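Cellulase CEL9M (Clostridium cellulolyticum, PDB 1IA6) probably hydrolyses internal beta-1,4-glucosidic linkages in cellulose, lichenin and cereal beta-D-glucans as a family 9 endoglucanase. Local coordinates at residues Y204-T218 and W256-I270. Sequence-based numbering, arbitrary orientation.
With CA (calcium ion), chain B; SO4 (sulfate ion), chain E.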
ATOM      1  N   TYR A 204      -4.402   1.914  13.620  1.00  9.19           N
ATOM      2  CA  TYR A 204      -3.355   2.583  12.866  1.00  9.36           C
ATOM      3  C   TYR A 204      -2.915   3.839  13.595  1.00 10.25           C
ATOM      4  O   TYR A 204      -3.322   4.949  13.259  1.00 12.46           O
ATOM      5  CB  TYR A 204      -3.851   2.908  11.456  1.00  9.58           C
ATOM      6  CG  TYR A 204      -3.906   1.680  10.572  1.00 10.19           C
ATOM      7  CD1 TYR A 204      -2.751   1.179   9.974  1.00 10.26           C
ATOM      8  CD2 TYR A 204      -5.102   0.985  10.384  1.00  8.71           C
ATOM      9  CE1 TYR A 204      -2.779   0.012   9.212  1.00 11.19           C
ATOM     10  CE2 TYR A 204      -5.143  -0.183   9.622  1.00  9.24           C
ATOM     11  CZ  TYR A 204      -3.977  -0.663   9.041  1.00  9.04           C
ATOM     12  OH  TYR A 204      -4.004  -1.814   8.290  1.00  9.12           O
ATOM     13  N   GLN A 205      -2.089   3.644  14.616  1.00 10.54           N
ATOM     14  CA  GLN A 205      -1.575   4.748  15.412  1.00 13.78           C
ATOM     15  C   GLN A 205      -0.347   5.349  14.735  1.00 13.08           C
ATOM     16  O   GLN A 205       0.733   4.759  14.745  1.00 13.32           O
ATOM     17  CB  GLN A 205      -1.226   4.248  16.813  1.00 16.68           C
ATOM     18  CG  GLN A 205      -2.452   3.859  17.620  1.00 22.03           C
ATOM     19  CD  GLN A 205      -2.103   3.206  18.938  1.00 25.11           C
ATOM     20  OE1 GLN A 205      -1.766   2.020  18.990  1.00 28.49           O
ATOM     21  NE2 GLN A 205      -2.171   3.979  20.013  1.00 27.89           N
ATOM     22  N   ALA A 206      -0.524   6.530  14.148  1.00 12.81           N
ATOM     23  CA  ALA A 206       0.554   7.208  13.434  1.00 12.39           C
ATOM     24  C   ALA A 206       1.484   7.968  14.369  1.00 13.79           C
ATOM     25  O   ALA A 206       1.079   8.402  15.450  1.00 13.94           O
ATOM     26  CB  ALA A 206      -0.029   8.152  12.398  1.00 10.99           C
ATOM     27  N   THR A 207       2.728   8.145  13.936  1.00 13.37           N
ATOM     28  CA  THR A 207       3.723   8.827  14.751  1.00 14.93           C
ATOM     29  C   THR A 207       4.454   9.968  14.053  1.00 16.31           C
ATOM     30  O   THR A 207       5.169  10.730  14.702  1.00 18.04           O
ATOM     31  CB  THR A 207       4.797   7.839  15.234  1.00 16.33           C
ATOM     32  OG1 THR A 207       5.518   7.330  14.103  1.00 15.09           O
ATOM     33  CG2 THR A 207       4.158   6.676  15.976  1.00 18.23           C
ATOM     34  N   SER A 208       4.279  10.099  12.741  1.00 12.76           N
ATOM     35  CA  SER A 208       4.996  11.138  12.008  1.00 11.69           C
ATOM     36  C   SER A 208       4.236  11.674  10.807  1.00 10.85           C
ATOM     37  O   SER A 208       3.513  10.931  10.151  1.00 10.23           O
ATOM     38  CB  SER A 208       6.321  10.568  11.516  1.00 11.11           C
ATOM     39  OG  SER A 208       6.067   9.477  10.641  1.00 10.14           O
ATOM     40  N   PHE A 209       4.415  12.960  10.511  1.00  9.62           N
ATOM     41  CA  PHE A 209       3.757  13.549   9.349  1.00 10.13           C
ATOM     42  C   PHE A 209       4.727  14.345   8.472  1.00  9.95           C
ATOM     43  O   PHE A 209       4.436  14.615   7.309  1.00 10.13           O
ATOM     44  CB  PHE A 209       2.567  14.423   9.777  1.00 11.46           C
ATOM     45  CG  PHE A 209       2.946  15.626  10.591  1.00 12.43           C
ATOM     46  CD1 PHE A 209       3.471  16.759   9.983  1.00 14.53           C
ATOM     47  CD2 PHE A 209       2.780  15.621  11.973  1.00 14.86           C
ATOM     48  CE1 PHE A 209       3.825  17.874  10.737  1.00 14.54           C
ATOM     49  CE2 PHE A 209       3.132  16.732  12.736  1.00 14.99           C
ATOM     50  CZ  PHE A 209       3.655  17.857  12.116  1.00 15.02           C
ATOM     51  N   GLY A 210       5.883  14.702   9.022  1.00  8.67           N
ATOM     52  CA  GLY A 210       6.863  15.452   8.251  1.00  9.06           C
ATOM     53  C   GLY A 210       7.340  14.660   7.045  1.00  7.87           C
ATOM     54  O   GLY A 210       7.626  15.218   5.984  1.00  8.68           O
ATOM     55  N   ASP A 211       7.427  13.347   7.213  1.00  7.83           N
ATOM     56  CA  ASP A 211       7.848  12.465   6.135  1.00  7.81           C
ATOM     57  C   ASP A 211       6.816  12.495   5.006  1.00  6.80           C
ATOM     58  O   ASP A 211       7.164  12.593   3.828  1.00  7.08           O
ATOM     59  CB  ASP A 211       8.024  11.032   6.669  1.00  9.39           C
ATOM     60  CG  ASP A 211       6.802  10.528   7.435  1.00  9.39           C
ATOM     61  OD1 ASP A 211       6.211  11.300   8.219  1.00  8.43           O
ATOM     62  OD2 ASP A 211       6.441   9.344   7.269  1.00 10.32           O
ATOM     63  N   ASP A 212       5.541  12.423   5.370  1.00  7.11           N
ATOM     64  CA  ASP A 212       4.471  12.435   4.382  1.00  6.43           C
ATOM     65  C   ASP A 212       4.372  13.772   3.646  1.00  7.16           C
ATOM     66  O   ASP A 212       4.200  13.805   2.427  1.00  6.83           O
ATOM     67  CB  ASP A 212       3.155  12.085   5.076  1.00  5.63           C
ATOM     68  CG  ASP A 212       3.229  10.747   5.778  1.00  7.16           C
ATOM     69  OD1 ASP A 212       3.124   9.706   5.097  1.00  7.75           O
ATOM     70  OD2 ASP A 212       3.429  10.734   7.010  1.00  6.26           O
ATOM     71  N   LEU A 213       4.482  14.876   4.379  1.00  7.34           N
ATOM     72  CA  LEU A 213       4.422  16.190   3.746  1.00  8.86           C
ATOM     73  C   LEU A 213       5.544  16.351   2.725  1.00  9.30           C
ATOM     74  O   LEU A 213       5.323  16.851   1.622  1.00  8.74           O
ATOM     75  CB  LEU A 213       4.534  17.300   4.795  1.00  8.62           C
ATOM     76  CG  LEU A 213       3.270  17.630   5.591  1.00  9.72           C
ATOM     77  CD1 LEU A 213       3.621  18.582   6.725  1.00 11.35           C
ATOM     78  CD2 LEU A 213       2.228  18.258   4.673  1.00 10.90           C
ATOM     79  N   ALA A 214       6.749  15.928   3.100  1.00  8.38           N
ATOM     80  CA  ALA A 214       7.909  16.031   2.217  1.00  9.45           C
ATOM     81  C   ALA A 214       7.684  15.181   0.974  1.00  8.42           C
ATOM     82  O   ALA A 214       7.930  15.619  -0.148  1.00  8.64           O
ATOM     83  CB  ALA A 214       9.161  15.570   2.947  1.00 10.04           C
ATOM     84  N   TRP A 215       7.220  13.957   1.189  1.00  8.69           N
ATOM     85  CA  TRP A 215       6.929  13.019   0.111  1.00  7.14           C
ATOM     86  C   TRP A 215       5.899  13.602  -0.866  1.00  7.70           C
ATOM     87  O   TRP A 215       6.119  13.608  -2.078  1.00  8.21           O
ATOM     88  CB  TRP A 215       6.436  11.707   0.744  1.00  9.29           C
ATOM     89  CG  TRP A 215       5.752  10.715  -0.149  1.00  7.09           C
ATOM     90  CD1 TRP A 215       4.420  10.397  -0.144  1.00  9.62           C
ATOM     91  CD2 TRP A 215       6.370   9.822  -1.089  1.00  9.59           C
ATOM     92  NE1 TRP A 215       4.174   9.359  -1.010  1.00  8.65           N
ATOM     93  CE2 TRP A 215       5.351   8.987  -1.603  1.00  8.64           C
ATOM     94  CE3 TRP A 215       7.683   9.644  -1.543  1.00  9.26           C
ATOM     95  CZ2 TRP A 215       5.606   7.987  -2.549  1.00  9.33           C
ATOM     96  CZ3 TRP A 215       7.936   8.648  -2.486  1.00  9.36           C
ATOM     97  CH2 TRP A 215       6.900   7.832  -2.976  1.00  8.61           C
ATOM     98  N   ALA A 216       4.785  14.104  -0.338  1.00  7.04           N
ATOM     99  CA  ALA A 216       3.744  14.686  -1.180  1.00  9.00           C
ATOM    100  C   ALA A 216       4.279  15.895  -1.942  1.00  8.07           C
ATOM    101  O   ALA A 216       3.935  16.111  -3.103  1.00  9.51           O
ATOM    102  CB  ALA A 216       2.547  15.095  -0.325  1.00  7.37           C
ATOM    103  N   ALA A 217       5.129  16.673  -1.279  1.00  8.42           N
ATOM    104  CA  ALA A 217       5.716  17.861  -1.884  1.00  8.44           C
ATOM    105  C   ALA A 217       6.613  17.520  -3.073  1.00  9.13           C
ATOM    106  O   ALA A 217       6.600  18.227  -4.079  1.00  9.73           O
ATOM    107  CB  ALA A 217       6.507  18.644  -0.832  1.00  7.53           C
ATOM    108  N   THR A 218       7.387  16.439  -2.973  1.00  8.97           N
ATOM    109  CA  THR A 218       8.264  16.078  -4.083  1.00  8.73           C
ATOM    110  C   THR A 218       7.456  15.707  -5.326  1.00  9.15           C
ATOM    111  O   THR A 218       7.880  15.981  -6.447  1.00  9.12           O
ATOM    112  CB  THR A 218       9.225  14.907  -3.737  1.00  8.43           C
ATOM    113  OG1 THR A 218       8.484  13.698  -3.547  1.00 10.26           O
ATOM    114  CG2 THR A 218      10.025  15.225  -2.475  1.00  8.38           C
ATOM    115  N   TRP A 256       3.223   2.284   5.947  1.00  8.66           N
ATOM    116  CA  TRP A 256       2.182   3.287   6.115  1.00  8.47           C
ATOM    117  C   TRP A 256       2.491   4.417   7.094  1.00  8.22           C
ATOM    118  O   TRP A 256       2.003   5.530   6.914  1.00  8.78           O
ATOM    119  CB  TRP A 256       0.840   2.629   6.487  1.00  9.55           C
ATOM    120  CG  TRP A 256       0.858   1.809   7.739  1.00 10.90           C
ATOM    121  CD1 TRP A 256       1.085   0.467   7.837  1.00 13.02           C
ATOM    122  CD2 TRP A 256       0.655   2.281   9.075  1.00 10.73           C
ATOM    123  NE1 TRP A 256       1.036   0.073   9.155  1.00 13.39           N
ATOM    124  CE2 TRP A 256       0.775   1.167   9.935  1.00 10.70           C
ATOM    125  CE3 TRP A 256       0.385   3.540   9.631  1.00 10.28           C
ATOM    126  CZ2 TRP A 256       0.636   1.274  11.326  1.00 13.50           C
ATOM    127  CZ3 TRP A 256       0.247   3.647  11.012  1.00 10.03           C
ATOM    128  CH2 TRP A 256       0.373   2.517  11.842  1.00 11.26           C
ATOM    129  N   ASP A 257       3.308   4.152   8.110  1.00  8.79           N
ATOM    130  CA  ASP A 257       3.625   5.180   9.104  1.00  8.24           C
ATOM    131  C   ASP A 257       4.958   5.890   8.895  1.00  8.60           C
ATOM    132  O   ASP A 257       5.127   7.030   9.321  1.00  8.27           O
ATOM    133  CB  ASP A 257       3.612   4.565  10.512  1.00 10.21           C
ATOM    134  CG  ASP A 257       3.771   5.606  11.611  1.00 11.35           C
ATOM    135  OD1 ASP A 257       3.073   6.638  11.558  1.00 12.98           O
ATOM    136  OD2 ASP A 257       4.583   5.387  12.537  1.00 12.81           O
ATOM    137  N   ASP A 258       5.895   5.222   8.233  1.00  8.17           N
ATOM    138  CA  ASP A 258       7.225   5.788   8.014  1.00  9.52           C
ATOM    139  C   ASP A 258       7.589   5.916   6.538  1.00  8.09           C
ATOM    140  O   ASP A 258       7.871   4.925   5.866  1.00  7.39           O
ATOM    141  CB  ASP A 258       8.258   4.922   8.753  1.00 12.45           C
ATOM    142  CG  ASP A 258       9.686   5.409   8.568  1.00 15.32           C
ATOM    143  OD1 ASP A 258       9.888   6.550   8.106  1.00 17.32           O
ATOM    144  OD2 ASP A 258      10.610   4.641   8.900  1.00 21.02           O
ATOM    145  N   MET A 259       7.578   7.149   6.039  1.00  8.60           N
ATOM    146  CA  MET A 259       7.908   7.407   4.644  1.00  8.03           C
ATOM    147  C   MET A 259       9.180   8.237   4.505  1.00  9.02           C
ATOM    148  O   MET A 259       9.417   8.844   3.463  1.00  8.47           O
ATOM    149  CB  MET A 259       6.744   8.122   3.949  1.00  8.72           C
ATOM    150  CG  MET A 259       5.543   7.227   3.680  1.00  8.80           C
ATOM    151  SD  MET A 259       5.937   5.909   2.515  1.00 10.16           S
ATOM    152  CE  MET A 259       5.822   6.804   0.961  1.00 12.35           C
ATOM    153  N   TYR A 260      10.003   8.252   5.550  1.00  9.23           N
ATOM    154  CA  TYR A 260      11.247   9.015   5.521  1.00  9.99           C
ATOM    155  C   TYR A 260      12.248   8.549   4.473  1.00 11.47           C
ATOM    156  O   TYR A 260      12.930   9.373   3.864  1.00 11.70           O
ATOM    157  CB  TYR A 260      11.904   9.011   6.904  1.00 10.02           C
ATOM    158  CG  TYR A 260      11.263   9.991   7.856  1.00 11.36           C
ATOM    159  CD1 TYR A 260      11.466  11.364   7.711  1.00 13.28           C
ATOM    160  CD2 TYR A 260      10.406   9.555   8.867  1.00 12.60           C
ATOM    161  CE1 TYR A 260      10.826  12.278   8.547  1.00 14.49           C
ATOM    162  CE2 TYR A 260       9.762  10.462   9.705  1.00 12.20           C
ATOM    163  CZ  TYR A 260       9.976  11.819   9.538  1.00 12.89           C
ATOM    164  OH  TYR A 260       9.332  12.718  10.353  1.00 15.15           O
ATOM    165  N   VAL A 261      12.344   7.240   4.252  1.00 11.26           N
ATOM    166  CA  VAL A 261      13.289   6.728   3.262  1.00 12.21           C
ATOM    167  C   VAL A 261      12.849   7.096   1.841  1.00 11.76           C
ATOM    168  O   VAL A 261      13.643   7.608   1.051  1.00 12.01           O
ATOM    169  CB  VAL A 261      13.469   5.196   3.397  1.00 12.44           C
ATOM    170  CG1 VAL A 261      14.452   4.688   2.349  1.00 14.50           C
ATOM    171  CG2 VAL A 261      13.978   4.863   4.791  1.00 14.83           C
ATOM    172  N   PRO A 262      11.579   6.836   1.491  1.00  9.93           N
ATOM    173  CA  PRO A 262      11.136   7.193   0.137  1.00  9.63           C
ATOM    174  C   PRO A 262      11.287   8.698  -0.111  1.00 10.39           C
ATOM    175  O   PRO A 262      11.699   9.123  -1.194  1.00 10.09           O
ATOM    176  CB  PRO A 262       9.674   6.756   0.129  1.00 10.88           C
ATOM    177  CG  PRO A 262       9.683   5.563   1.020  1.00 11.57           C
ATOM    178  CD  PRO A 262      10.573   5.996   2.168  1.00  9.67           C
ATOM    179  N   ALA A 263      10.958   9.503   0.894  1.00  8.73           N
ATOM    180  CA  ALA A 263      11.060  10.952   0.754  1.00 10.14           C
ATOM    181  C   ALA A 263      12.512  11.366   0.542  1.00 10.27           C
ATOM    182  O   ALA A 263      12.797  12.228  -0.288  1.00  9.59           O
ATOM    183  CB  ALA A 263      10.480  11.652   1.984  1.00  9.49           C
ATOM    184  N   ALA A 264      13.428  10.749   1.283  1.00  9.67           N
ATOM    185  CA  ALA A 264      14.846  11.064   1.145  1.00 10.43           C
ATOM    186  C   ALA A 264      15.349  10.638  -0.231  1.00  9.47           C
ATOM    187  O   ALA A 264      16.168  11.325  -0.839  1.00 10.15           O
ATOM    188  CB  ALA A 264      15.654  10.369   2.235  1.00  9.25           C
ATOM    189  N   LEU A 265      14.867   9.502  -0.722  1.00  9.62           N
ATOM    190  CA  LEU A 265      15.281   9.026  -2.038  1.00 10.63           C
ATOM    191  C   LEU A 265      14.929  10.055  -3.116  1.00 10.63           C
ATOM    192  O   LEU A 265      15.764  10.396  -3.957  1.00 10.26           O
ATOM    193  CB  LEU A 265      14.607   7.689  -2.364  1.00 11.11           C
ATOM    194  CG  LEU A 265      14.847   7.097  -3.758  1.00 14.51           C
ATOM    195  CD1 LEU A 265      16.322   6.778  -3.947  1.00 17.30           C
ATOM    196  CD2 LEU A 265      14.019   5.830  -3.918  1.00 16.57           C
ATOM    197  N   ARG A 266      13.698  10.559  -3.087  1.00  9.63           N
ATOM    198  CA  ARG A 266      13.271  11.537  -4.081  1.00 10.43           C
ATOM    199  C   ARG A 266      13.997  12.873  -3.938  1.00 11.01           C
ATOM    200  O   ARG A 266      14.308  13.525  -4.940  1.00 10.92           O
ATOM    201  CB  ARG A 266      11.753  11.758  -4.011  1.00 11.60           C
ATOM    202  CG  ARG A 266      10.938  10.498  -4.269  1.00 13.03           C
ATOM    203  CD  ARG A 266       9.702  10.805  -5.105  1.00 13.77           C
ATOM    204  NE  ARG A 266      10.046  11.033  -6.507  1.00 13.93           N
ATOM    205  CZ  ARG A 266       9.623  12.068  -7.228  1.00 14.65           C
ATOM    206  NH1 ARG A 266       8.838  12.984  -6.687  1.00 14.04           N
ATOM    207  NH2 ARG A 266       9.987  12.183  -8.498  1.00 14.96           N
ATOM    208  N   LEU A 267      14.269  13.284  -2.703  1.00 10.71           N
ATOM    209  CA  LEU A 267      14.970  14.545  -2.478  1.00 11.63           C
ATOM    210  C   LEU A 267      16.426  14.463  -2.936  1.00 12.44           C
ATOM    211  O   LEU A 267      16.997  15.458  -3.387  1.00 12.09           O
ATOM    212  CB  LEU A 267      14.893  14.948  -1.000  1.00 12.43           C
ATOM    213  CG  LEU A 267      13.572  15.612  -0.597  1.00 11.74           C
ATOM    214  CD1 LEU A 267      13.578  15.934   0.896  1.00 12.23           C
ATOM    215  CD2 LEU A 267      13.376  16.887  -1.414  1.00 12.06           C
ATOM    216  N   ALA A 268      17.024  13.280  -2.829  1.00 13.27           N
ATOM    217  CA  ALA A 268      18.403  13.103  -3.273  1.00 14.20           C
ATOM    218  C   ALA A 268      18.433  13.277  -4.785  1.00 15.00           C
ATOM    219  O   ALA A 268      19.326  13.917  -5.335  1.00 14.93           O
ATOM    220  CB  ALA A 268      18.909  11.709  -2.900  1.00 14.01           C
ATOM    221  N   GLN A 269      17.430  12.711  -5.448  0.50 15.70           N
ATOM    222  CA  GLN A 269      17.308  12.770  -6.901  0.50 16.53           C
ATOM    223  C   GLN A 269      17.037  14.185  -7.399  0.50 15.99           C
ATOM    224  O   GLN A 269      17.623  14.632  -8.386  0.50 15.54           O
ATOM    225  CB  GLN A 269      16.175  11.844  -7.350  0.50 19.53           C
ATOM    226  CG  GLN A 269      15.998  11.722  -8.852  0.50 24.41           C
ATOM    227  CD  GLN A 269      14.913  10.728  -9.220  0.50 26.90           C
ATOM    228  OE1 GLN A 269      14.565   9.850  -8.427  0.50 29.57           O
ATOM    229  NE2 GLN A 269      14.384  10.848 -10.431  0.50 28.25           N
ATOM    230  N   ILE A 270      16.151  14.882  -6.700  1.00 13.33           N
ATOM    231  CA  ILE A 270      15.759  16.239  -7.059  1.00 14.05           C
ATOM    232  C   ILE A 270      16.728  17.356  -6.663  1.00 14.92           C
ATOM    233  O   ILE A 270      16.934  18.295  -7.433  1.00 15.83           O
ATOM    234  CB  ILE A 270      14.367  16.554  -6.461  1.00 13.27           C
ATOM    235  CG1 ILE A 270      13.330  15.596  -7.054  1.00 14.14           C
ATOM    236  CG2 ILE A 270      13.976  17.998  -6.734  1.00 13.53           C
ATOM    237  CD1 ILE A 270      11.974  15.681  -6.387  1.00 14.88           C
TER
HETATM  238 CA    CA B1263       4.382   9.249   8.628  1.00  6.92          CA
HETATM  239  S   SO4 E1266       0.451  -3.299  11.021  1.00 30.63           S
HETATM  240  O1  SO4 E1266      -0.822  -4.009  11.270  1.00 28.72           O
HETATM  241  O2  SO4 E1266       0.462  -2.792   9.636  1.00 24.34           O
HETATM  242  O3  SO4 E1266       1.576  -4.236  11.226  1.00 27.67           O
HETATM  243  O4  SO4 E1266       0.574  -2.172  11.973  1.00 28.45           O
HETATM  244  O   HOH W   1       3.616   7.728   6.894  1.00 10.25           O
HETATM  245  O   HOH W   2       2.323   8.451   9.547  1.00  9.24           O
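A calcium ion joins Ser208, Asp211 and Asp212 to the backbone O of Asp257, and two waters complete a shell of eight coordinating oxygens, at the N-terminal ends of helices 210-218 and 260-270 in the (alpha/alpha)6 barrel of this family 9 glycoside hydrolase. Ser208 binds through both O and OG, and Asp211 is bidentate, its OD2 lying 2.5 Å from the metal. Asp211 OD2 also accepts a hydrogen bond from Met259 N (2.8 Å) on its anti lone pair, so one carboxylate oxygen ties the ion to the N-cap residue of the second helix. Asp257 gives the metal only its carbonyl; its carboxylate, with CG anti to the backbone N (chi1 -173°), swings to Thr207 and receives N at OD1 and OG1 at OD2 (2.7 Å), both on the syn side. Water 2 then links OD1 to calcium.

Asp211 CB sits 3.3 Å above the centre of the Tyr260 ring, with the carboxylate stacked nearly parallel to it. Ahead of the helices, the edge of Tyr204 meets the face of Trp256 in a T-shaped pair (planes at 81°); the Tyr204 side chain lies about 7 Å from that of Glu410, the predicted active-site residue, and its OH is hydrogen-bonded to Asp56 OD2. Farther along, the helix axes, inclined at 36°, come within 8.6 Å, and Ala263 packs against Ala214 and Trp215. The Met259 chain, bent at chi2 and chi3, lays CE over the Trp215 indole. Beyond it Arg266, whose NH2 is hydrogen-bonded to Thr222 OG1, reaches Thr218 OG1 weakly through NH1 at 3.2 Å, while that hydroxyl donates to Trp215 O.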